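Local structure of esterase D (Lactobacillus rhamnosus, 3DKR) at residues A[27-32]-A[54-59]; A[58-63]-A[75-80]; A[127-132]-A[168-173]; A[11-16]-A[34-39]. The protein probably hydrolyses carboxylic esters, as an alpha/beta hydrolase of the serine aminopeptidase S33 family with a predicted Ser-Asp-His catalytic triad. One frame throughout, in Å; residues are numbered along the deposited sequence.

Contact 1. Residues A[27-32]-A[54-59]; sequences LLHAYT and VPLFSG. With ACT (acetate ion), chain B.
Leu27 O and Pro55 O are bridged by one water molecule, which donates to both at 2.8 Å and 2.7 Å respectively and accepts a weak bond from His29 N. This water links the backbones just beyond strands 23-28 and 51-54, where the segments part. Farther on, His29 carries the contact. Its CG lies between the backbone N and the carbonyl carbon (chi1 69°), which swings the imidazole across to segment 54-59. There NE2 accepts from Phe57 N at 3.1 Å in a nearly straight bond (168°), somewhat tilted from the ring plane, while ND1 donates to Ala30 O at 2.9 Å. The two bonds fix the ring's rotation and are consistent with a neutral imidazole, protonated on ND1. Phe57 turns its edge to one face of this ring, CD2 standing 3.5 Å from His29 CE1, and Pro55 O lies at the imidazole edge. The far end of Phe57, CZ, packs on Leu28 CB, and Leu28 CD2 meets Pro55 CG at 3.7 Å. Just past His29, Tyr31 N donates to the O atom of an acetate ion that also binds Ser101 N, Leu102 N and His226 NE2, an arrangement consistent with the oxyanion hole of an alpha/beta hydrolase.

Contact 2. Residues A[58-63]-A[75-80]; sequences SGHGTV and DIWWAE
Ser58 is gripped through three of its polar atoms by the helix side chains Trp77 and Glu80. The Glu80 carboxylate spans it: OE1 takes Ser58 N on its syn lone pair at 2.8 Å, and OE2 receives Ser58 OG at 2.5 Å, a short bond. The OG reaches it because it stands anti to the carbonyl carbon (chi1 -80°), on the same side as the backbone N. Ser58 O, in turn, takes two donors. Trp77 NE1 comes in the carbonyl plane on a lone pair at 2.9 Å, whereas His60 ND1 approaches from above that plane at a longer 3.3 Å. The loop after strand 51-54 is thereby fastened to helix 74-89, one of the helices flanking the central sheet of this alpha/beta hydrolase fold. Deeper inside, His60 sets its edge toward the face of the Trp77 six-membered ring in an offset T-shaped pair, with CE1 3.7 Å from CZ2, and its NE2 holds Thr32 N. A leucine in place of Trp77 would probably leave Ser58 O without its in-plane donor and His60 without an aromatic face. The outer margin is slighter: there partly exposed Ile76 adds little more than CG2, lying 3.4 Å from Ser58 OG.

Contact 3. Residues A[127-132]-A[168-173]; sequences ILPGKH and AIDQFA. With ACT (acetate ion), chain C.
Asp170 reaches from its helix into the bend formed by residues 128 to 132, and each of its side-chain atoms meets that loop. CB lies 3.9 Å from Pro129 CD. Beyond it, with CG anti to the carbonyl carbon (chi1 -74°), the carboxylate slides along the proline ring, and OD2 stays beside Pro129 CA at 3.5 Å. OD1 comes close to Leu128 C and accepts from His132 NE2 on its syn lone pair at 2.7 Å, the donor pointing in its own ring plane (N-H...O 156°). A type II turn from Leu128 to Lys131, with Gly130 at its positive-phi position, brings His132 back toward the helix. On the inner side Ile127 CG2 packs on Ile169 CG2 at 3.6 Å, and Leu128 CD2 covers Ala173 CB. Ala173 CB also presses on Ile127 O at 3.1 Å, a buried carbonyl oxygen without a polar partner. Helix 155-178 belongs to the helical insertion between strands 119-122 and 187-192, the position of the cap in many alpha/beta hydrolases, and Ile127 touches the predicted nucleophile Ser101. A phenylalanine in place of His132 would probably leave Asp170 OD1 without its donor and the turn less firmly tied to the helix. His132 ND1 donates to an acetate OXT at 2.7 Å; with both nitrogens donating to carboxylates, the imidazole is probably positively charged here.

Contact 4. Residues A[11-16]-A[34-39]; sequences RKPQPF and SPNDMN
Phe16 and Pro35 lie alongside each other and run in opposite directions, the ring atom CE1 of Phe16 resting 3.8 Å from Pro35 CB. With chi1 at 68°, CG tucked over its own backbone, the phenyl group reaches this spot. Its edge, not its face, is turned to Pro35 O, and the ring stands at 62° to the amide plane of Asn39. Pro35 is held from a second direction by the backbone of the N-terminal segment, for Gln14 O sits 3.5 Å from Pro35 CG. At the other end Pro13 presses its ring on Ser34, CG to CB at 3.5 Å, closer than carbons usually pack, while its CB faces Pro35 CD at 4.1 Å. Ser34 is steadied by its own segment: its OG accepts from Asn36 N at 3.0 Å in an ST turn, and its N donates to Asp37 OD2 from above the carboxylate plane. That same oxygen takes Ala30 N. The 3-10 turn 35-38 leads directly into helix 39-47, and Phe16 opens the edge strand 16-18. Between the two segments themselves no polar bond forms, so the N-terminal segment is seated on the turn by the fit of Pro13 and Phe16 against Ser34 and Pro35.

From the N terminus, 11-16 comes first; the chain then runs through strands 16-18 and 23-28 and passes 27-32 before 34-39 closes contact 4. Contact 1 closes later, at 54-59, so contacts 4 and 1 cross, and Val54 N with Phe16 O is a probable hydrogen bond between them. Contact 2 starts on the very residues, Ser58 and Gly59, where contact 1 ends, and returns at helix 74-89. Contact 3 follows in series, joining the loop after strand 119-122 to helix 155-178. Trp78 and Phe172 pack contact 2 against contact 3, whereas contacts 3 and 4 lie on opposite sides of the chain's centre.

Contact 1. Residues A[27-32]-A[54-59]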
loop_
_atom_site.group_PDB
_atom_site.type_symbol
_atom_site.label_atom_id
_atom_site.label_comp_id
_atom_site.label_asym_id
_atom_site.label_seq_id
_atom_site.Cartn_x
_atom_site.Cartn_y
_atom_site.Cartn_z
ATOM N N LEU A 27 2.391 7.233 -2.345
ATOM C CA LEU A 27 1.809 6.396 -1.282
ATOM C C LEU A 27 0.622 5.629 -1.853
ATOM O O LEU A 27 -0.314 6.242 -2.363
ATOM C CB LEU A 27 1.339 7.239 -0.091
ATOM C CG LEU A 27 2.429 8.040 0.620
ATOM C CD1 LEU A 27 1.849 8.930 1.731
ATOM C CD2 LEU A 27 3.534 7.164 1.208
ATOM N N LEU A 28 0.705 4.296 -1.792
ATOM C CA LEU A 28 -0.264 3.394 -2.431
ATOM C C LEU A 28 -1.111 2.684 -1.370
ATOM O O LEU A 28 -0.590 2.015 -0.479
ATOM C CB LEU A 28 0.457 2.387 -3.326
ATOM C CG LEU A 28 1.313 3.040 -4.409
ATOM C CD1 LEU A 28 2.075 1.987 -5.212
ATOM C CD2 LEU A 28 0.461 3.906 -5.370
ATOM N N HIS A 29 -2.428 2.857 -1.461
ATOM C CA HIS A 29 -3.309 2.524 -0.343
ATOM C C HIS A 29 -3.671 1.034 -0.205
ATOM O O HIS A 29 -3.151 0.186 -0.933
ATOM C CB HIS A 29 -4.544 3.449 -0.335
ATOM C CG HIS A 29 -5.517 3.253 -1.462
ATOM N ND1 HIS A 29 -6.404 2.189 -1.515
ATOM C CD2 HIS A 29 -5.830 4.056 -2.510
ATOM C CE1 HIS A 29 -7.190 2.333 -2.570
ATOM N NE2 HIS A 29 -6.861 3.454 -3.193
ATOM N N ALA A 30 -4.556 0.751 0.755
ATOM C CA ALA A 30 -4.961 -0.621 1.093
ATOM C C ALA A 30 -6.133 -1.132 0.272
ATOM O O ALA A 30 -6.926 -0.357 -0.259
ATOM C CB ALA A 30 -5.326 -0.686 2.561
ATOM N N TYR A 31 -6.250 -2.457 0.211
ATOM C CA TYR A 31 -7.430 -3.099 -0.367
ATOM C C TYR A 31 -8.638 -2.759 0.522
ATOM O O TYR A 31 -8.575 -2.901 1.739
ATOM C CB TYR A 31 -7.211 -4.594 -0.394
ATOM C CG TYR A 31 -8.277 -5.415 -1.072
ATOM C CD1 TYR A 31 -8.667 -5.150 -2.374
ATOM C CD2 TYR A 31 -8.824 -6.517 -0.430
ATOM C CE1 TYR A 31 -9.626 -5.933 -3.007
ATOM C CE2 TYR A 31 -9.773 -7.309 -1.052
ATOM C CZ TYR A 31 -10.164 -7.024 -2.339
ATOM O OH TYR A 31 -11.105 -7.828 -2.968
ATOM N N THR A 32 -9.714 -2.321 -0.132
ATOM C CA THR A 32 -10.904 -1.703 0.480
ATOM C C THR A 32 -10.633 -0.321 1.081
ATOM O O THR A 32 -11.555 0.339 1.582
ATOM C CB THR A 32 -11.607 -2.588 1.547
ATOM O OG1 THR A 32 -10.896 -2.565 2.801
ATOM C CG2 THR A 32 -11.789 -4.007 1.048
ATOM N N VAL A 54 -0.959 10.631 -3.690
ATOM C CA VAL A 54 -1.760 9.534 -3.174
ATOM C C VAL A 54 -2.901 9.271 -4.156
ATOM O O VAL A 54 -3.961 9.916 -4.087
ATOM C CB VAL A 54 -2.326 9.850 -1.776
ATOM C CG1 VAL A 54 -2.969 8.605 -1.184
ATOM C CG2 VAL A 54 -1.224 10.391 -0.870
ATOM N N PRO A 55 -2.674 8.361 -5.110
ATOM C CA PRO A 55 -3.736 8.045 -6.073
ATOM C C PRO A 55 -4.865 7.228 -5.463
ATOM O O PRO A 55 -4.712 6.671 -4.380
ATOM C CB PRO A 55 -3.014 7.229 -7.149
ATOM C CG PRO A 55 -1.850 6.614 -6.453
ATOM C CD PRO A 55 -1.429 7.615 -5.393
ATOM N N LEU A 56 -5.965 7.126 -6.203
ATOM C CA LEU A 56 -7.102 6.295 -5.840
ATOM C C LEU A 56 -7.154 5.085 -6.770
ATOM O O LEU A 56 -7.168 5.242 -7.990
ATOM C CB LEU A 56 -8.391 7.094 -6.000
ATOM C CG LEU A 56 -9.705 6.348 -5.831
ATOM C CD1 LEU A 56 -9.873 5.779 -4.440
ATOM C CD2 LEU A 56 -10.886 7.282 -6.215
ATOM N N PHE A 57 -7.220 3.884 -6.203
ATOM C CA PHE A 57 -7.286 2.685 -7.021
ATOM C C PHE A 57 -8.686 2.489 -7.585
ATOM O O PHE A 57 -9.674 2.736 -6.895
ATOM C CB PHE A 57 -6.856 1.449 -6.231
ATOM C CG PHE A 57 -5.355 1.335 -6.022
ATOM C CD1 PHE A 57 -4.459 1.560 -7.059
ATOM C CD2 PHE A 57 -4.842 0.964 -4.781
ATOM C CE1 PHE A 57 -3.078 1.430 -6.860
ATOM C CE2 PHE A 57 -3.455 0.837 -4.587
ATOM C CZ PHE A 57 -2.590 1.064 -5.626
ATOM N N SER A 58 -8.762 2.038 -8.834
ATOM C CA SER A 58 -10.061 1.794 -9.469
ATOM C C SER A 58 -10.946 0.944 -8.575
ATOM O O SER A 58 -10.497 -0.032 -7.955
ATOM C CB SER A 58 -9.909 1.123 -10.828
ATOM O OG SER A 58 -9.564 2.078 -11.815
ATOM N N GLY A 59 -12.225 1.311 -8.544
ATOM C CA GLY A 59 -13.233 0.538 -7.829
ATOM C C GLY A 59 -13.348 0.923 -6.374
ATOM O O GLY A 59 -14.325 0.580 -5.723
HETATM C C ACT B . -4.214 -3.749 2.773
HETATM O O ACT B . -4.109 -3.691 1.510
HETATM O OXT ACT B . -3.316 -3.222 3.489
HETATM C CH3 ACT B . -5.388 -4.422 3.429
HETATM O O HOH W 1 -2.919 5.413 -2.727
#

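Contact 2. Residues A[58-63]-A[75-80]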
loop_
_atom_site.group_PDB
_atom_site.type_symbol
_atom_site.label_atom_id
_atom_site.label_comp_id
_atom_site.label_asym_id
_atom_site.label_seq_id
_atom_site.Cartn_x
_atom_site.Cartn_y
_atom_site.Cartn_z
ATOM N N SER A 58 -8.762 2.038 -8.834
ATOM C CA SER A 58 -10.061 1.794 -9.469
ATOM C C SER A 58 -10.946 0.944 -8.575
ATOM O O SER A 58 -10.497 -0.032 -7.955
ATOM C CB SER A 58 -9.909 1.123 -10.828
ATOM O OG SER A 58 -9.564 2.078 -11.815
ATOM N N GLY A 59 -12.225 1.311 -8.544
ATOM C CA GLY A 59 -13.233 0.538 -7.829
ATOM C C GLY A 59 -13.348 0.923 -6.374
ATOM O O GLY A 59 -14.325 0.580 -5.723
ATOM N N HIS A 60 -12.329 1.595 -5.839
ATOM C CA HIS A 60 -12.329 2.021 -4.446
ATOM C C HIS A 60 -12.923 3.418 -4.299
ATOM O O HIS A 60 -13.077 4.158 -5.274
ATOM C CB HIS A 60 -10.891 2.009 -3.887
ATOM C CG HIS A 60 -10.327 0.630 -3.691
ATOM N ND1 HIS A 60 -9.983 -0.194 -4.742
ATOM C CD2 HIS A 60 -10.040 -0.057 -2.562
ATOM C CE1 HIS A 60 -9.518 -1.341 -4.261
ATOM N NE2 HIS A 60 -9.536 -1.283 -2.941
ATOM N N GLY A 61 -13.233 3.793 -3.069
ATOM C CA GLY A 61 -13.685 5.167 -2.802
ATOM C C GLY A 61 -15.088 5.489 -3.311
ATOM O O GLY A 61 -15.432 6.659 -3.516
ATOM N N THR A 62 -15.918 4.468 -3.512
ATOM C CA THR A 62 -17.313 4.724 -3.886
ATOM C C THR A 62 -18.272 4.207 -2.828
ATOM O O THR A 62 -17.889 3.490 -1.904
ATOM C CB THR A 62 -17.704 4.085 -5.227
ATOM O OG1 THR A 62 -17.994 2.692 -5.032
ATOM C CG2 THR A 62 -16.627 4.286 -6.283
ATOM N N VAL A 63 -19.542 4.544 -3.020
ATOM C CA VAL A 63 -20.605 4.142 -2.111
ATOM C C VAL A 63 -20.960 2.647 -2.263
ATOM O O VAL A 63 -21.642 2.075 -1.410
ATOM C CB VAL A 63 -21.858 5.038 -2.343
ATOM C CG1 VAL A 63 -22.557 4.689 -3.652
ATOM C CG2 VAL A 63 -22.811 4.941 -1.173
ATOM N N ASP A 75 -4.315 -5.800 -12.400
ATOM C CA ASP A 75 -3.695 -5.249 -13.594
ATOM C C ASP A 75 -3.983 -3.760 -13.719
ATOM O O ASP A 75 -3.072 -2.966 -13.992
ATOM C CB ASP A 75 -4.115 -6.047 -14.836
ATOM C CG ASP A 75 -3.632 -7.481 -14.772
ATOM O OD1 ASP A 75 -2.420 -7.705 -14.515
ATOM O OD2 ASP A 75 -4.485 -8.388 -14.919
ATOM N N ILE A 76 -5.229 -3.369 -13.470
ATOM C CA ILE A 76 -5.602 -1.936 -13.471
ATOM C C ILE A 76 -4.814 -1.186 -12.395
ATOM O O ILE A 76 -4.250 -0.109 -12.647
ATOM C CB ILE A 76 -7.126 -1.744 -13.262
ATOM C CG1 ILE A 76 -7.889 -2.293 -14.468
ATOM C CG2 ILE A 76 -7.464 -0.283 -13.019
ATOM C CD1 ILE A 76 -9.396 -2.392 -14.279
ATOM N N TRP A 77 -4.767 -1.763 -11.199
ATOM C CA TRP A 77 -4.114 -1.102 -10.067
ATOM C C TRP A 77 -2.614 -0.993 -10.307
ATOM O O TRP A 77 -1.980 -0.012 -9.887
ATOM C CB TRP A 77 -4.399 -1.839 -8.755
ATOM C CG TRP A 77 -5.868 -1.942 -8.481
ATOM C CD1 TRP A 77 -6.827 -1.037 -8.824
ATOM C CD2 TRP A 77 -6.533 -2.990 -7.770
ATOM N NE1 TRP A 77 -8.063 -1.465 -8.382
ATOM C CE2 TRP A 77 -7.910 -2.669 -7.743
ATOM C CE3 TRP A 77 -6.107 -4.187 -7.176
ATOM C CZ2 TRP A 77 -8.858 -3.501 -7.136
ATOM C CZ3 TRP A 77 -7.060 -5.008 -6.567
ATOM C CH2 TRP A 77 -8.412 -4.656 -6.551
ATOM N N TRP A 78 -2.042 -1.980 -10.983
ATOM C CA TRP A 78 -0.626 -1.893 -11.360
ATOM C C TRP A 78 -0.397 -0.759 -12.363
ATOM O O TRP A 78 0.531 0.041 -12.209
ATOM C CB TRP A 78 -0.130 -3.237 -11.900
ATOM C CG TRP A 78 1.249 -3.228 -12.512
ATOM C CD1 TRP A 78 1.593 -3.737 -13.721
ATOM C CD2 TRP A 78 2.462 -2.702 -11.938
ATOM N NE1 TRP A 78 2.938 -3.574 -13.951
ATOM C CE2 TRP A 78 3.497 -2.934 -12.876
ATOM C CE3 TRP A 78 2.774 -2.063 -10.738
ATOM C CZ2 TRP A 78 4.821 -2.551 -12.646
ATOM C CZ3 TRP A 78 4.112 -1.673 -10.507
ATOM C CH2 TRP A 78 5.105 -1.917 -11.462
ATOM N N ALA A 79 -1.236 -0.658 -13.387
ATOM C CA ALA A 79 -1.119 0.472 -14.324
ATOM C C ALA A 79 -1.248 1.821 -13.584
ATOM O O ALA A 79 -0.544 2.789 -13.887
ATOM C CB ALA A 79 -2.193 0.382 -15.409
ATOM N N GLU A 80 -2.156 1.885 -12.621
ATOM C CA GLU A 80 -2.380 3.126 -11.871
ATOM C C GLU A 80 -1.159 3.470 -11.011
ATOM O O GLU A 80 -0.761 4.633 -10.912
ATOM C CB GLU A 80 -3.661 3.029 -11.036
ATOM C CG GLU A 80 -4.898 3.027 -11.944
ATOM C CD GLU A 80 -6.236 2.703 -11.268
ATOM O OE1 GLU A 80 -6.278 2.065 -10.196
ATOM O OE2 GLU A 80 -7.283 3.122 -11.832
#

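Contact 3. Residues A[127-132]-A[168-173]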
loop_
_atom_site.group_PDB
_atom_site.type_symbol
_atom_site.label_atom_id
_atom_site.label_comp_id
_atom_site.label_asym_id
_atom_site.label_seq_id
_atom_site.Cartn_x
_atom_site.Cartn_y
_atom_site.Cartn_z
ATOM N N ILE A 127 -0.201 -9.452 0.107
ATOM C CA ILE A 127 -1.329 -10.360 0.063
ATOM C C ILE A 127 -0.889 -11.557 -0.751
ATOM O O ILE A 127 -0.784 -11.462 -1.977
ATOM C CB ILE A 127 -2.541 -9.663 -0.588
ATOM C CG1 ILE A 127 -2.950 -8.437 0.238
ATOM C CG2 ILE A 127 -3.717 -10.628 -0.740
ATOM C CD1 ILE A 127 -3.963 -7.547 -0.424
ATOM N N LEU A 128 -0.610 -12.659 -0.055
ATOM C CA LEU A 128 -0.126 -13.908 -0.672
ATOM C C LEU A 128 -1.026 -15.093 -0.321
ATOM O O LEU A 128 -1.697 -15.097 0.712
ATOM C CB LEU A 128 1.318 -14.190 -0.230
ATOM C CG LEU A 128 2.362 -13.286 -0.888
ATOM C CD1 LEU A 128 3.703 -13.433 -0.188
ATOM C CD2 LEU A 128 2.536 -13.583 -2.376
ATOM N N PRO A 129 -1.029 -16.130 -1.169
ATOM C CA PRO A 129 -2.018 -17.194 -0.972
ATOM C C PRO A 129 -1.859 -17.891 0.369
ATOM O O PRO A 129 -0.744 -18.272 0.747
ATOM C CB PRO A 129 -1.778 -18.142 -2.152
ATOM C CG PRO A 129 -0.397 -17.811 -2.646
ATOM C CD PRO A 129 -0.178 -16.366 -2.350
ATOM N N GLY A 130 -2.973 -17.995 1.093
ATOM C CA GLY A 130 -3.038 -18.703 2.360
ATOM C C GLY A 130 -2.604 -17.914 3.577
ATOM O O GLY A 130 -2.656 -18.438 4.695
ATOM N N LYS A 131 -2.211 -16.652 3.376
ATOM C CA LYS A 131 -1.567 -15.849 4.424
ATOM C C LYS A 131 -2.333 -14.585 4.804
ATOM O O LYS A 131 -1.735 -13.595 5.257
ATOM C CB LYS A 131 -0.170 -15.465 3.951
ATOM C CG LYS A 131 0.665 -16.644 3.483
ATOM C CD LYS A 131 0.950 -17.587 4.612
ATOM C CE LYS A 131 2.064 -18.586 4.277
ATOM N NZ LYS A 131 2.436 -19.380 5.476
ATOM N N HIS A 132 -3.647 -14.611 4.607
ATOM C CA HIS A 132 -4.480 -13.466 4.931
ATOM C C HIS A 132 -5.847 -13.843 5.478
ATOM O O HIS A 132 -6.386 -14.926 5.204
ATOM C CB HIS A 132 -4.623 -12.506 3.732
ATOM C CG HIS A 132 -4.831 -13.175 2.409
ATOM N ND1 HIS A 132 -6.047 -13.693 2.013
ATOM C CD2 HIS A 132 -3.984 -13.371 1.371
ATOM C CE1 HIS A 132 -5.934 -14.189 0.792
ATOM N NE2 HIS A 132 -4.692 -14.004 0.379
ATOM N N ALA A 168 -6.837 -13.428 -7.682
ATOM C CA ALA A 168 -6.138 -12.607 -8.665
ATOM C C ALA A 168 -5.010 -11.817 -8.009
ATOM O O ALA A 168 -3.916 -11.689 -8.565
ATOM C CB ALA A 168 -7.106 -11.652 -9.336
ATOM N N ILE A 169 -5.302 -11.258 -6.843
ATOM C CA ILE A 169 -4.282 -10.535 -6.070
ATOM C C ILE A 169 -3.140 -11.454 -5.654
ATOM O O ILE A 169 -1.954 -11.145 -5.873
ATOM C CB ILE A 169 -4.888 -9.855 -4.830
ATOM C CG1 ILE A 169 -5.907 -8.800 -5.255
ATOM C CG2 ILE A 169 -3.785 -9.196 -4.003
ATOM C CD1 ILE A 169 -6.811 -8.326 -4.108
ATOM N N ASP A 170 -3.496 -12.598 -5.063
ATOM C CA ASP A 170 -2.512 -13.622 -4.692
ATOM C C ASP A 170 -1.587 -13.923 -5.892
ATOM O O ASP A 170 -0.356 -13.908 -5.792
ATOM C CB ASP A 170 -3.221 -14.940 -4.308
ATOM C CG ASP A 170 -3.905 -14.914 -2.935
ATOM O OD1 ASP A 170 -3.628 -14.038 -2.093
ATOM O OD2 ASP A 170 -4.737 -15.841 -2.713
ATOM N N GLN A 171 -2.197 -14.182 -7.041
ATOM C CA GLN A 171 -1.456 -14.583 -8.234
ATOM C C GLN A 171 -0.467 -13.487 -8.656
ATOM O O GLN A 171 0.720 -13.734 -8.889
ATOM C CB GLN A 171 -2.448 -14.917 -9.354
ATOM C CG GLN A 171 -1.809 -15.193 -10.702
ATOM C CD GLN A 171 -2.811 -15.718 -11.734
ATOM O OE1 GLN A 171 -3.968 -16.021 -11.406
ATOM N NE2 GLN A 171 -2.367 -15.826 -12.981
ATOM N N PHE A 172 -0.962 -12.258 -8.739
ATOM C CA PHE A 172 -0.122 -11.121 -9.131
ATOM C C PHE A 172 1.025 -10.975 -8.146
ATOM O O PHE A 172 2.182 -10.725 -8.516
ATOM C CB PHE A 172 -0.979 -9.856 -9.131
ATOM C CG PHE A 172 -0.286 -8.658 -9.722
ATOM C CD1 PHE A 172 -0.515 -8.268 -11.030
ATOM C CD2 PHE A 172 0.605 -7.928 -8.968
ATOM C CE1 PHE A 172 0.145 -7.171 -11.569
ATOM C CE2 PHE A 172 1.243 -6.824 -9.502
ATOM C CZ PHE A 172 1.020 -6.457 -10.789
ATOM N N ALA A 173 0.697 -11.126 -6.870
ATOM C CA ALA A 173 1.685 -11.008 -5.798
ATOM C C ALA A 173 2.764 -12.104 -5.847
ATOM O O ALA A 173 3.935 -11.846 -5.533
ATOM C CB ALA A 173 0.983 -11.000 -4.426
HETATM C C ACT C . -9.125 -14.699 3.766
HETATM O O ACT C . -10.032 -14.344 4.544
HETATM O OXT ACT C . -8.458 -13.780 3.242
HETATM C CH3 ACT C . -8.867 -16.145 3.455
#

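Contact 4. Residues A[11-16]-A[34-39]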
loop_
_atom_site.group_PDB
_atom_site.type_symbol
_atom_site.label_atom_id
_atom_site.label_comp_id
_atom_site.label_asym_id
_atom_site.label_seq_id
_atom_site.Cartn_x
_atom_site.Cartn_y
_atom_site.Cartn_z
ATOM N N ARG A 11 -19.143 10.755 1.283
ATOM C CA ARG A 11 -18.062 11.546 0.708
ATOM C C ARG A 11 -17.009 10.685 0.052
ATOM O O ARG A 11 -16.306 9.925 0.722
ATOM C CB ARG A 11 -17.401 12.456 1.736
ATOM C CG ARG A 11 -17.725 13.902 1.490
ATOM C CD ARG A 11 -16.772 14.830 2.183
ATOM N NE ARG A 11 -15.583 15.112 1.382
ATOM C CZ ARG A 11 -15.561 15.910 0.319
ATOM N NH1 ARG A 11 -16.661 16.527 -0.092
ATOM N NH2 ARG A 11 -14.425 16.110 -0.340
ATOM N N LYS A 12 -16.883 10.850 -1.258
ATOM C CA LYS A 12 -15.880 10.136 -2.027
ATOM C C LYS A 12 -14.490 10.673 -1.695
ATOM O O LYS A 12 -14.250 11.877 -1.838
ATOM C CB LYS A 12 -16.149 10.313 -3.525
ATOM C CG LYS A 12 -17.427 9.633 -3.991
ATOM N N PRO A 13 -13.566 9.795 -1.256
ATOM C CA PRO A 13 -12.181 10.257 -1.143
ATOM C C PRO A 13 -11.646 10.553 -2.538
ATOM O O PRO A 13 -12.068 9.914 -3.508
ATOM C CB PRO A 13 -11.450 9.071 -0.491
ATOM C CG PRO A 13 -12.280 7.906 -0.745
ATOM C CD PRO A 13 -13.705 8.375 -0.881
ATOM N N GLN A 14 -10.777 11.553 -2.644
ATOM C CA GLN A 14 -10.191 11.943 -3.910
ATOM C C GLN A 14 -8.708 11.599 -3.882
ATOM O O GLN A 14 -8.100 11.641 -2.822
ATOM C CB GLN A 14 -10.306 13.459 -4.048
ATOM C CG GLN A 14 -11.727 13.982 -4.067
ATOM C CD GLN A 14 -12.393 13.755 -5.398
ATOM O OE1 GLN A 14 -11.745 13.805 -6.446
ATOM N NE2 GLN A 14 -13.709 13.528 -5.371
ATOM N N PRO A 15 -8.108 11.338 -5.046
ATOM C CA PRO A 15 -6.644 11.320 -5.049
ATOM C C PRO A 15 -6.182 12.706 -4.637
ATOM O O PRO A 15 -6.915 13.671 -4.843
ATOM C CB PRO A 15 -6.285 11.061 -6.516
ATOM C CG PRO A 15 -7.515 11.388 -7.281
ATOM C CD PRO A 15 -8.669 11.164 -6.392
ATOM N N PHE A 16 -4.991 12.823 -4.051
ATOM C CA PHE A 16 -4.492 14.146 -3.667
ATOM C C PHE A 16 -2.984 14.259 -3.764
ATOM O O PHE A 16 -2.289 13.255 -3.814
ATOM C CB PHE A 16 -4.990 14.576 -2.283
ATOM C CG PHE A 16 -4.434 13.781 -1.120
ATOM C CD1 PHE A 16 -5.043 12.596 -0.693
ATOM C CD2 PHE A 16 -3.344 14.250 -0.398
ATOM C CE1 PHE A 16 -4.547 11.885 0.382
ATOM C CE2 PHE A 16 -2.857 13.545 0.671
ATOM C CZ PHE A 16 -3.467 12.362 1.070
ATOM N N SER A 34 -8.431 3.603 0.657
ATOM C CA SER A 34 -8.566 4.784 -0.184
ATOM C C SER A 34 -7.435 5.728 0.181
ATOM O O SER A 34 -6.629 5.406 1.099
ATOM C CB SER A 34 -9.903 5.485 0.071
ATOM O OG SER A 34 -9.853 6.259 1.260
ATOM N N PRO A 35 -7.336 6.866 -0.525
ATOM C CA PRO A 35 -6.333 7.849 -0.089
ATOM C C PRO A 35 -6.417 8.224 1.406
ATOM O O PRO A 35 -5.407 8.606 1.983
ATOM C CB PRO A 35 -6.591 9.035 -1.017
ATOM C CG PRO A 35 -7.061 8.361 -2.317
ATOM C CD PRO A 35 -7.964 7.254 -1.806
ATOM N N ASN A 36 -7.586 8.089 2.039
ATOM C CA ASN A 36 -7.681 8.393 3.474
ATOM C C ASN A 36 -6.712 7.593 4.342
ATOM O O ASN A 36 -6.292 8.060 5.412
ATOM C CB ASN A 36 -9.097 8.175 3.991
ATOM C CG ASN A 36 -10.096 9.174 3.424
ATOM O OD1 ASN A 36 -11.257 8.821 3.150
ATOM N ND2 ASN A 36 -9.669 10.413 3.269
ATOM N N ASP A 37 -6.348 6.393 3.873
ATOM C CA ASP A 37 -5.388 5.530 4.563
ATOM C C ASP A 37 -4.065 6.269 4.795
ATOM O O ASP A 37 -3.324 5.948 5.712
ATOM C CB ASP A 37 -5.057 4.287 3.720
ATOM C CG ASP A 37 -6.242 3.354 3.488
ATOM O OD1 ASP A 37 -7.260 3.432 4.208
ATOM O OD2 ASP A 37 -6.121 2.532 2.555
ATOM N N MET A 38 -3.791 7.258 3.947
ATOM C CA MET A 38 -2.490 7.916 3.920
ATOM C C MET A 38 -2.527 9.379 4.380
ATOM O O MET A 38 -1.512 10.074 4.290
ATOM C CB MET A 38 -1.902 7.844 2.501
ATOM C CG MET A 38 -1.607 6.428 2.005
ATOM S SD MET A 38 -0.349 5.651 3.023
ATOM C CE MET A 38 -0.099 4.110 2.131
ATOM N N ASN A 39 -3.671 9.867 4.874
ATOM C CA ASN A 39 -3.760 11.281 5.276
ATOM C C ASN A 39 -2.697 11.677 6.298
ATOM O O ASN A 39 -1.997 12.676 6.121
ATOM C CB ASN A 39 -5.135 11.604 5.878
ATOM C CG ASN A 39 -6.252 11.523 4.874
ATOM O OD1 ASN A 39 -6.023 11.434 3.662
ATOM N ND2 ASN A 39 -7.507 11.558 5.376
#